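Local coordinates for protein histone deacetylase complex subunit SAP18 (Mus musculus, PDB 4A6Q) that acts as a transcriptional corepressor in the SIN3-repressing complex and as an auxiliary component of the exon junction complex deposited on spliced mRNAs, at residues F33-G38 and D134-P139; G38-M43 and N88-F93; S54-Y59 and S71-V76. All blocks are in the same frame, centred on the assembly; numbering follows the deposited sequence.

Interaction 1: residues F33-G38 and D134-P139. With IPA (isopropyl alcohol), chain B.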
loop_
_atom_site.group_PDB
_atom_site.type_symbol
_atom_site.label_atom_id
_atom_site.label_comp_id
_atom_site.label_asym_id
_atom_site.label_seq_id
_atom_site.Cartn_x
_atom_site.Cartn_y
_atom_site.Cartn_z
ATOM N N PHE A 33 -6.446 -0.070 6.421
ATOM C CA PHE A 33 -7.420 -1.016 6.895
ATOM C C PHE A 33 -6.711 -2.342 6.981
ATOM O O PHE A 33 -5.787 -2.585 6.208
ATOM C CB PHE A 33 -8.595 -1.059 5.915
ATOM C CG PHE A 33 -9.296 0.280 5.793
ATOM C CD1 PHE A 33 -8.868 1.224 4.877
ATOM C CD2 PHE A 33 -10.354 0.603 6.638
ATOM C CE1 PHE A 33 -9.483 2.455 4.784
ATOM C CE2 PHE A 33 -10.990 1.828 6.541
ATOM C CZ PHE A 33 -10.530 2.771 5.631
ATOM N N THR A 34 -7.119 -3.155 7.934
ATOM C CA THR A 34 -6.425 -4.431 8.157
ATOM C C THR A 34 -7.430 -5.566 8.304
ATOM O O THR A 34 -8.576 -5.358 8.706
ATOM C CB THR A 34 -5.476 -4.412 9.414
ATOM O OG1 THR A 34 -6.224 -4.082 10.597
ATOM C CG2 THR A 34 -4.349 -3.374 9.257
ATOM N N THR A 35 -6.988 -6.774 7.959
ATOM C CA THR A 35 -7.794 -7.965 8.218
ATOM C C THR A 35 -6.972 -9.021 8.923
ATOM O O THR A 35 -5.738 -8.992 8.890
ATOM C CB THR A 35 -8.345 -8.621 6.923
ATOM O OG1 THR A 35 -7.258 -9.248 6.206
ATOM C CG2 THR A 35 -9.018 -7.609 6.035
ATOM N N ASN A 36 -7.684 -9.964 9.554
ATOM C CA ASN A 36 -7.032 -11.178 10.088
ATOM C C ASN A 36 -7.728 -12.474 9.689
ATOM O O ASN A 36 -7.555 -13.498 10.342
ATOM C CB ASN A 36 -6.825 -11.081 11.606
ATOM C CG ASN A 36 -8.133 -10.979 12.389
ATOM O OD1 ASN A 36 -9.232 -11.017 11.835
ATOM N ND2 ASN A 36 -8.007 -10.851 13.704
ATOM N N ASN A 37 -8.487 -12.426 8.601
ATOM C CA ASN A 37 -9.210 -13.597 8.102
ATOM C C ASN A 37 -8.505 -14.304 6.966
ATOM O O ASN A 37 -9.018 -15.281 6.413
ATOM C CB ASN A 37 -10.635 -13.217 7.661
ATOM C CG ASN A 37 -10.663 -12.331 6.430
ATOM O OD1 ASN A 37 -9.638 -11.779 6.025
ATOM N ND2 ASN A 37 -11.851 -12.201 5.820
ATOM N N GLY A 38 -7.355 -13.798 6.572
ATOM C CA GLY A 38 -6.592 -14.414 5.499
ATOM C C GLY A 38 -6.777 -13.824 4.113
ATOM O O GLY A 38 -6.196 -14.327 3.146
ATOM N N ASP A 134 -4.740 -1.489 2.233
ATOM C CA ASP A 134 -5.382 -2.621 2.915
ATOM C C ASP A 134 -4.303 -3.641 3.212
ATOM O O ASP A 134 -3.536 -4.008 2.324
ATOM C CB ASP A 134 -6.440 -3.255 1.994
ATOM C CG ASP A 134 -7.440 -4.089 2.749
ATOM O OD1 ASP A 134 -8.173 -3.540 3.577
ATOM O OD2 ASP A 134 -7.556 -5.305 2.492
ATOM N N ILE A 135 -4.221 -4.103 4.447
ATOM C CA ILE A 135 -3.185 -5.076 4.805
ATOM C C ILE A 135 -3.835 -6.320 5.378
ATOM O O ILE A 135 -4.502 -6.259 6.400
ATOM C CB ILE A 135 -2.198 -4.502 5.843
ATOM C CG1 ILE A 135 -1.690 -3.133 5.400
ATOM C CG2 ILE A 135 -1.057 -5.506 6.093
ATOM C CD1 ILE A 135 -0.793 -2.487 6.461
ATOM N N ALA A 136 -3.647 -7.451 4.709
ATOM C CA ALA A 136 -4.154 -8.712 5.206
ATOM C C ALA A 136 -3.026 -9.361 6.012
ATOM O O ALA A 136 -1.951 -9.638 5.464
ATOM C CB ALA A 136 -4.568 -9.613 4.041
ATOM N N ILE A 137 -3.254 -9.568 7.304
ATOM C CA ILE A 137 -2.196 -10.082 8.183
ATOM C C ILE A 137 -2.517 -11.545 8.446
ATOM O O ILE A 137 -3.653 -11.883 8.798
ATOM C CB ILE A 137 -2.159 -9.306 9.496
ATOM C CG1 ILE A 137 -1.989 -7.808 9.210
ATOM C CG2 ILE A 137 -0.988 -9.803 10.389
ATOM C CD1 ILE A 137 -2.080 -6.913 10.457
ATOM N N THR A 138 -1.531 -12.420 8.260
ATOM C CA THR A 138 -1.740 -13.845 8.505
ATOM C C THR A 138 -0.630 -14.386 9.402
ATOM O O THR A 138 0.462 -13.851 9.443
ATOM C CB THR A 138 -1.816 -14.659 7.212
ATOM O OG1 THR A 138 -0.678 -14.387 6.399
ATOM C CG2 THR A 138 -3.085 -14.340 6.410
ATOM N N PRO A 139 -0.928 -15.426 10.184
ATOM C CA PRO A 139 0.065 -15.930 11.133
ATOM C C PRO A 139 1.190 -16.693 10.438
ATOM O O PRO A 139 1.097 -16.991 9.240
ATOM C CB PRO A 139 -0.764 -16.864 12.039
ATOM C CG PRO A 139 -1.899 -17.290 11.209
ATOM C CD PRO A 139 -2.208 -16.154 10.268
HETATM C C1 IPA B . -5.408 -6.774 12.804
HETATM C C2 IPA B . -6.918 -6.980 12.756
HETATM C C3 IPA B . -7.550 -6.229 13.924
HETATM O O2 IPA B . -7.448 -6.468 11.544
HETATM O O HOH W 1 -5.758 -11.543 6.938
HETATM O O HOH W 2 -5.049 -14.316 9.751
#
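Thr-35 holds OG1 between its backbone N and carbonyl carbon (chi1 71°), over the neighbouring strand, where it lies 3.3 Å from Ala-136 CA. The same torsion lets OG1 bond to Arg-39 O and accept a proton from water 1, which in turn accepts from Gly-38 N and donates to Ile-137 O. That one water therefore ties the turn after strand 28-35 to strand 132-138. With CG anti to the backbone N (chi1 -161°), the Asp-134 carboxylate reaches back to strand 28-35, its OD1 3.4 Å from Phe-33 CB; OD1 itself is hydrogen-bonded to His-41 ND1.

Along the backbones, three bonds alternate between the two strands. Ile-135 N gives its proton to Phe-33 O (2.8 Å), lying in the carbonyl plane; Thr-35 N reaches Ile-135 O (3.0 Å); Ile-137 N then reaches Thr-35 O (3.0 Å). The strands run parallel, their local axes 22° apart, as the first and last strands of a ubiquitin-like beta-grasp sheet do, side by side at its middle. Between these bonds, Thr-34 CA makes a CA-H...O contact with Ile-135 O, 3.2 Å.

On the sheet face that carries Thr-34 and Ile-135, those two side chains lie alongside each other, pointing the same way, while Ile-135 and Ile-137 continue onto Val-73 of helix 66-76. Thr-34 OG1 shares a hydrogen bond with O2 of an isopropanol molecule (2.8 Å), probably from the crystallisation liquor. Past the end of strand 28-35, Gly-38 CA is met by Thr-138 CG2 at 3.6 Å, and water 2 bridges Asn-36 O to Ile-137 O.

Interaction 2: residues G38-M43 and N88-F93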
loop_
_atom_site.group_PDB
_atom_site.type_symbol
_atom_site.label_atom_id
_atom_site.label_comp_id
_atom_site.label_asym_id
_atom_site.label_seq_id
_atom_site.Cartn_x
_atom_site.Cartn_y
_atom_site.Cartn_z
ATOM N N GLY A 38 -7.355 -13.798 6.572
ATOM C CA GLY A 38 -6.592 -14.414 5.499
ATOM C C GLY A 38 -6.777 -13.824 4.113
ATOM O O GLY A 38 -6.196 -14.327 3.146
ATOM N N ARG A 39 -7.585 -12.776 3.994
ATOM C CA ARG A 39 -7.773 -12.149 2.692
ATOM C C ARG A 39 -7.994 -10.669 2.825
ATOM O O ARG A 39 -8.231 -10.171 3.927
ATOM C CB ARG A 39 -8.950 -12.775 1.968
ATOM C CG ARG A 39 -10.246 -12.612 2.656
ATOM C CD ARG A 39 -11.122 -13.810 2.310
ATOM N NE ARG A 39 -10.372 -15.032 2.558
ATOM C CZ ARG A 39 -10.615 -15.868 3.560
ATOM N NH1 ARG A 39 -11.612 -15.625 4.407
ATOM N NH2 ARG A 39 -9.854 -16.945 3.712
ATOM N N HIS A 40 -7.858 -9.965 1.707
ATOM C CA HIS A 40 -8.169 -8.544 1.704
ATOM C C HIS A 40 -9.648 -8.290 1.940
ATOM O O HIS A 40 -10.502 -9.155 1.708
ATOM C CB HIS A 40 -7.678 -7.875 0.416
ATOM C CG HIS A 40 -6.199 -7.726 0.390
ATOM N ND1 HIS A 40 -5.544 -6.831 1.205
ATOM C CD2 HIS A 40 -5.228 -8.418 -0.260
ATOM C CE1 HIS A 40 -4.245 -6.942 1.031
ATOM N NE2 HIS A 40 -4.023 -7.918 0.169
ATOM N N HIS A 41 -9.961 -7.096 2.405
ATOM C CA HIS A 41 -11.325 -6.647 2.399
ATOM C C HIS A 41 -11.891 -6.759 0.977
ATOM O O HIS A 41 -11.181 -6.551 -0.011
ATOM C CB HIS A 41 -11.441 -5.178 2.857
ATOM C CG HIS A 41 -11.288 -4.979 4.336
ATOM N ND1 HIS A 41 -10.155 -4.441 4.903
ATOM C CD2 HIS A 41 -12.156 -5.196 5.357
ATOM C CE1 HIS A 41 -10.321 -4.360 6.216
ATOM N NE2 HIS A 41 -11.511 -4.836 6.516
ATOM N N ARG A 42 -13.166 -7.096 0.899
ATOM C CA ARG A 42 -13.853 -7.129 -0.382
ATOM C C ARG A 42 -14.236 -5.714 -0.806
ATOM O O ARG A 42 -14.404 -4.836 0.038
ATOM C CB ARG A 42 -15.094 -7.995 -0.268
ATOM C CG ARG A 42 -14.747 -9.444 0.002
ATOM C CD ARG A 42 -15.998 -10.296 0.035
ATOM N NE ARG A 42 -17.004 -9.561 0.779
ATOM C CZ ARG A 42 -17.010 -9.432 2.100
ATOM N NH1 ARG A 42 -16.102 -10.053 2.842
ATOM N NH2 ARG A 42 -17.944 -8.711 2.674
HETATM N N MSE A 43 -14.394 -5.493 -2.110
HETATM C CA MSE A 43 -14.723 -4.134 -2.584
HETATM C C MSE A 43 -16.125 -3.691 -2.180
HETATM O O MSE A 43 -16.385 -2.484 -2.066
HETATM C CB MSE A 43 -14.478 -4.006 -4.087
HETATM C CG MSE A 43 -13.025 -4.193 -4.482
HETATM SE SE MSE A 43 -12.004 -2.842 -3.590
HETATM C CE MSE A 43 -11.365 -3.884 -2.092
ATOM N N ASN A 88 0.285 -8.765 3.820
ATOM C CA ASN A 88 0.047 -8.647 2.396
ATOM C C ASN A 88 -0.614 -7.317 2.099
ATOM O O ASN A 88 -1.702 -7.046 2.581
ATOM C CB ASN A 88 -0.890 -9.773 1.947
ATOM C CG ASN A 88 -0.943 -9.932 0.445
ATOM O OD1 ASN A 88 -1.514 -9.111 -0.277
ATOM N ND2 ASN A 88 -0.395 -11.036 -0.034
ATOM N N PHE A 89 0.074 -6.470 1.342
ATOM C CA PHE A 89 -0.420 -5.096 1.091
ATOM C C PHE A 89 -1.140 -4.971 -0.251
ATOM O O PHE A 89 -0.662 -5.502 -1.279
ATOM C CB PHE A 89 0.759 -4.119 1.019
ATOM C CG PHE A 89 1.399 -3.784 2.335
ATOM C CD1 PHE A 89 2.240 -4.687 2.972
ATOM C CD2 PHE A 89 1.192 -2.523 2.911
ATOM C CE1 PHE A 89 2.879 -4.345 4.180
ATOM C CE2 PHE A 89 1.839 -2.188 4.120
ATOM C CZ PHE A 89 2.658 -3.100 4.737
ATOM N N ALA A 90 -2.211 -4.182 -0.261
ATOM C CA ALA A 90 -2.921 -3.853 -1.483
ATOM C C ALA A 90 -3.346 -2.394 -1.429
ATOM O O ALA A 90 -3.603 -1.885 -0.344
ATOM C CB ALA A 90 -4.151 -4.728 -1.643
ATOM N N ILE A 91 -3.443 -1.747 -2.586
ATOM C CA ILE A 91 -3.984 -0.380 -2.658
ATOM C C ILE A 91 -5.418 -0.464 -3.138
ATOM O O ILE A 91 -5.733 -1.195 -4.088
ATOM C CB ILE A 91 -3.151 0.463 -3.626
ATOM C CG1 ILE A 91 -1.770 0.728 -3.042
ATOM C CG2 ILE A 91 -3.845 1.818 -3.820
ATOM C CD1 ILE A 91 -0.738 1.309 -4.072
ATOM N N VAL A 92 -6.307 0.187 -2.394
ATOM C CA VAL A 92 -7.722 0.274 -2.738
ATOM C C VAL A 92 -7.965 1.671 -3.293
ATOM O O VAL A 92 -7.684 2.660 -2.616
ATOM C CB VAL A 92 -8.591 0.032 -1.475
ATOM C CG1 VAL A 92 -10.095 0.184 -1.812
ATOM C CG2 VAL A 92 -8.280 -1.374 -0.873
ATOM N N PHE A 93 -8.469 1.766 -4.518
ATOM C CA PHE A 93 -8.510 3.026 -5.237
ATOM C C PHE A 93 -9.801 3.170 -5.993
ATOM O O PHE A 93 -10.454 2.203 -6.349
ATOM C CB PHE A 93 -7.304 3.194 -6.185
ATOM C CG PHE A 93 -7.157 2.121 -7.251
ATOM C CD1 PHE A 93 -6.665 0.869 -6.923
ATOM C CD2 PHE A 93 -7.406 2.413 -8.597
ATOM C CE1 PHE A 93 -6.475 -0.127 -7.886
ATOM C CE2 PHE A 93 -7.223 1.424 -9.577
ATOM C CZ PHE A 93 -6.750 0.151 -9.212
#
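His-40 points its imidazole from the loop onto strand 86-94, with CG lying beside the backbone N and anti to the carbonyl carbon (chi1 -73°). At the ring edge, NE2 gives a nearly straight hydrogen bond to Asn-88 OD1, 2.8 Å and 165° at the hydrogen. The acceptor sits near the imidazole plane, whereas the donor is tilted from the plane of the amide carbonyl, the two flat groups standing 68° apart. One ring face rests on Ala-90, whose CB is 3.7 Å from the ring centroid in a CH-pi contact, offset toward the rim and nearest CE1. On the far nitrogen, ND1 is hydrogen-bonded to Asp-134 OD2, so both ends of the imidazole are held and its rotation fixed; that carboxylate would be expected to favour a protonated ring. A leucine at this position would probably leave Asn-88 OD1 and Asp-134 OD2 each without its imidazole partner and set the Asn-88 amide free to turn.

Further on, Met-43, present as selenomethionine, bends its chain so that SE meets Val-92 CG1 tip to tip at 4.0 Å, with CE 4.2 Å from Val-92 CG2. The loop thus runs along the sheet side bearing Asn-88, Ala-90 and Val-92, Met-43 touching Val-103 of strand 101-110 and His-40 touching Ala-136 of strand 132-138, while Phe-89 turns the other way to pack on Leu-66, Leu-69 and Thr-70 of helix 66-76.

Interaction 3: residues S54-Y59 and S71-V76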
loop_
_atom_site.group_PDB
_atom_site.type_symbol
_atom_site.label_atom_id
_atom_site.label_comp_id
_atom_site.label_asym_id
_atom_site.label_seq_id
_atom_site.Cartn_x
_atom_site.Cartn_y
_atom_site.Cartn_z
ATOM N N SER A 54 -13.176 -0.346 11.276
ATOM C CA SER A 54 -11.895 -0.253 11.968
ATOM C C SER A 54 -10.838 0.238 10.989
ATOM O O SER A 54 -10.813 -0.207 9.849
ATOM C CB SER A 54 -11.438 -1.600 12.525
ATOM O OG SER A 54 -12.403 -2.134 13.423
ATOM N N GLU A 55 -9.989 1.162 11.440
ATOM C CA GLU A 55 -8.905 1.678 10.606
ATOM C C GLU A 55 -7.795 2.288 11.442
ATOM O O GLU A 55 -8.004 2.663 12.587
ATOM C CB GLU A 55 -9.434 2.670 9.576
ATOM C CG GLU A 55 -9.571 4.082 10.048
ATOM C CD GLU A 55 -10.097 4.997 8.953
ATOM O OE1 GLU A 55 -11.317 4.963 8.704
ATOM O OE2 GLU A 55 -9.282 5.737 8.332
ATOM N N LEU A 56 -6.594 2.365 10.854
ATOM C CA LEU A 56 -5.440 2.984 11.494
ATOM C C LEU A 56 -5.040 4.162 10.621
ATOM O O LEU A 56 -4.886 4.007 9.427
ATOM C CB LEU A 56 -4.290 1.972 11.542
ATOM C CG LEU A 56 -2.899 2.449 11.924
ATOM C CD1 LEU A 56 -2.989 3.075 13.277
ATOM C CD2 LEU A 56 -1.897 1.284 11.920
ATOM N N GLN A 57 -4.850 5.335 11.206
ATOM C CA GLN A 57 -4.407 6.482 10.420
ATOM C C GLN A 57 -2.977 6.842 10.732
ATOM O O GLN A 57 -2.570 6.797 11.891
ATOM C CB GLN A 57 -5.339 7.700 10.644
ATOM C CG GLN A 57 -6.688 7.416 10.046
ATOM C CD GLN A 57 -7.643 8.585 10.108
ATOM O OE1 GLN A 57 -7.285 9.687 10.556
ATOM N NE2 GLN A 57 -8.859 8.368 9.620
ATOM N N ILE A 58 -2.202 7.176 9.687
ATOM C CA ILE A 58 -0.759 7.388 9.832
ATOM C C ILE A 58 -0.364 8.637 9.047
ATOM O O ILE A 58 -0.891 8.870 7.980
ATOM C CB ILE A 58 0.017 6.177 9.243
ATOM C CG1 ILE A 58 -0.208 4.946 10.135
ATOM C CG2 ILE A 58 1.509 6.461 9.062
ATOM C CD1 ILE A 58 0.395 3.659 9.539
ATOM N N TYR A 59 0.502 9.471 9.630
ATOM C CA TYR A 59 1.108 10.556 8.871
ATOM C C TYR A 59 2.402 10.020 8.290
ATOM O O TYR A 59 3.276 9.536 9.036
ATOM C CB TYR A 59 1.465 11.718 9.799
ATOM C CG TYR A 59 0.311 12.545 10.275
ATOM C CD1 TYR A 59 -0.610 13.038 9.386
ATOM C CD2 TYR A 59 0.142 12.806 11.627
ATOM C CE1 TYR A 59 -1.689 13.822 9.831
ATOM C CE2 TYR A 59 -0.911 13.565 12.077
ATOM C CZ TYR A 59 -1.815 14.062 11.176
ATOM O OH TYR A 59 -2.869 14.819 11.632
ATOM N N SER A 71 5.995 -1.648 10.746
ATOM C CA SER A 71 6.461 -1.286 12.079
ATOM C C SER A 71 5.383 -0.544 12.867
ATOM O O SER A 71 5.195 -0.800 14.061
ATOM C CB SER A 71 7.730 -0.443 12.003
ATOM O OG SER A 71 8.290 -0.296 13.298
ATOM N N LEU A 72 4.656 0.353 12.202
ATOM C CA LEU A 72 3.574 1.073 12.871
ATOM C C LEU A 72 2.384 0.169 13.200
ATOM O O LEU A 72 1.741 0.315 14.241
ATOM C CB LEU A 72 3.125 2.270 12.026
ATOM C CG LEU A 72 4.247 3.305 11.852
ATOM C CD1 LEU A 72 3.905 4.322 10.774
ATOM C CD2 LEU A 72 4.525 4.012 13.146
ATOM N N VAL A 73 2.058 -0.746 12.287
ATOM C CA VAL A 73 0.977 -1.683 12.533
ATOM C C VAL A 73 1.311 -2.543 13.757
ATOM O O VAL A 73 0.449 -2.800 14.607
ATOM C CB VAL A 73 0.723 -2.541 11.278
ATOM C CG1 VAL A 73 -0.315 -3.667 11.543
ATOM C CG2 VAL A 73 0.244 -1.662 10.139
ATOM N N LYS A 74 2.570 -2.945 13.881
ATOM C CA LYS A 74 2.972 -3.772 15.029
ATOM C C LYS A 74 2.833 -3.083 16.393
ATOM O O LYS A 74 2.630 -3.759 17.410
ATOM C CB LYS A 74 4.391 -4.273 14.839
ATOM C CG LYS A 74 4.522 -5.323 13.789
ATOM C CD LYS A 74 5.955 -5.396 13.332
ATOM C CE LYS A 74 6.089 -6.296 12.167
ATOM N NZ LYS A 74 7.507 -6.316 11.707
ATOM N N GLU A 75 2.955 -1.761 16.414
ATOM C CA GLU A 75 2.727 -0.958 17.616
ATOM C C GLU A 75 1.323 -1.170 18.172
ATOM O O GLU A 75 1.139 -1.166 19.390
ATOM C CB GLU A 75 2.944 0.556 17.347
ATOM C CG GLU A 75 4.397 0.966 17.047
ATOM C CD GLU A 75 4.610 2.464 16.708
ATOM O OE1 GLU A 75 3.652 3.284 16.659
ATOM O OE2 GLU A 75 5.781 2.827 16.462
ATOM N N VAL A 76 0.319 -1.299 17.296
ATOM C CA VAL A 76 -1.049 -1.405 17.793
ATOM C C VAL A 76 -1.564 -2.831 17.854
ATOM O O VAL A 76 -2.518 -3.096 18.563
ATOM C CB VAL A 76 -2.067 -0.560 16.995
ATOM C CG1 VAL A 76 -1.996 0.904 17.432
ATOM C CG2 VAL A 76 -1.833 -0.707 15.527
#
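The helix-on-sheet layer of the beta-grasp fold reaches the border of the sheet here, where Leu-56 and Ile-58 of edge strand 56-60 meet Leu-72, Val-73 and Val-76 of helix 66-76. No hydrogen bond crosses; the contact is made by apolar side chains, mostly through their methyl groups. Leu-56 carries CG opposite its backbone N (chi1 169°), which sends the CD2 branch toward the helix surface. There CD2 lies 4.1 Å from Val-73 CG2 and equally 4.1 Å from Val-76 CG2, so one methyl is shared between residues nearly one helical turn apart.

Two residues along the strand, Ile-58 makes the closer approach. Its CG2 comes to 3.6 Å from Leu-72 CD1, and its other branch follows: Ile-58 CD1 is 3.8 Å from the same Leu-72 CD1 and 3.9 Å from Leu-72 CB. The leucine methyl is therefore touched by both arms of the isoleucine, and the two side chains cross obliquely.

In ubiquitin-like proteins the first two strands pair antiparallel and the following helix packs over one face of the sheet. That plan holds here, although a long loop joins the two strands: Leu-56 and Ile-58 have backbone hydrogen bonds to Val-32 and Leu-30, and the helix returns over them with its local axis 10.3 Å from that of the strand, at 136° between their directions. Val-73 also packs on strand 132-138.

Between Leu-56 and Ile-58 in sequence, Gln-57 makes a bond within its own segment. Its NE2 donates to Glu-55 OE2 at 3.0 Å, meeting that oxygen from above the carboxylate plane, and Glu-55 OE2 also forms a salt bridge with Arg-31 of strand 28-35.

All three contacts build on one mixed sheet. Interaction 1 supplies its central parallel pair, and interactions 2 and 3 are nested in the chain loop it closes. The centres of interactions 1 and 2 are about 8 Å apart; they share Gly-38 and the Asp-134 carboxylate, and Thr-35 CG2 packs 3.5 Å from His-41 CE1. Interaction 3, centred about 13 Å from interaction 1, meets it through Val-73 and through the Phe-33 ring, whose CE2 is 3.5 Å from Glu-55 CB. Interactions 2 and 3 do not touch, their nearest atoms being about 6 Å apart: the 38-43 loop and helix 66-76 pack on different sides of the sheet.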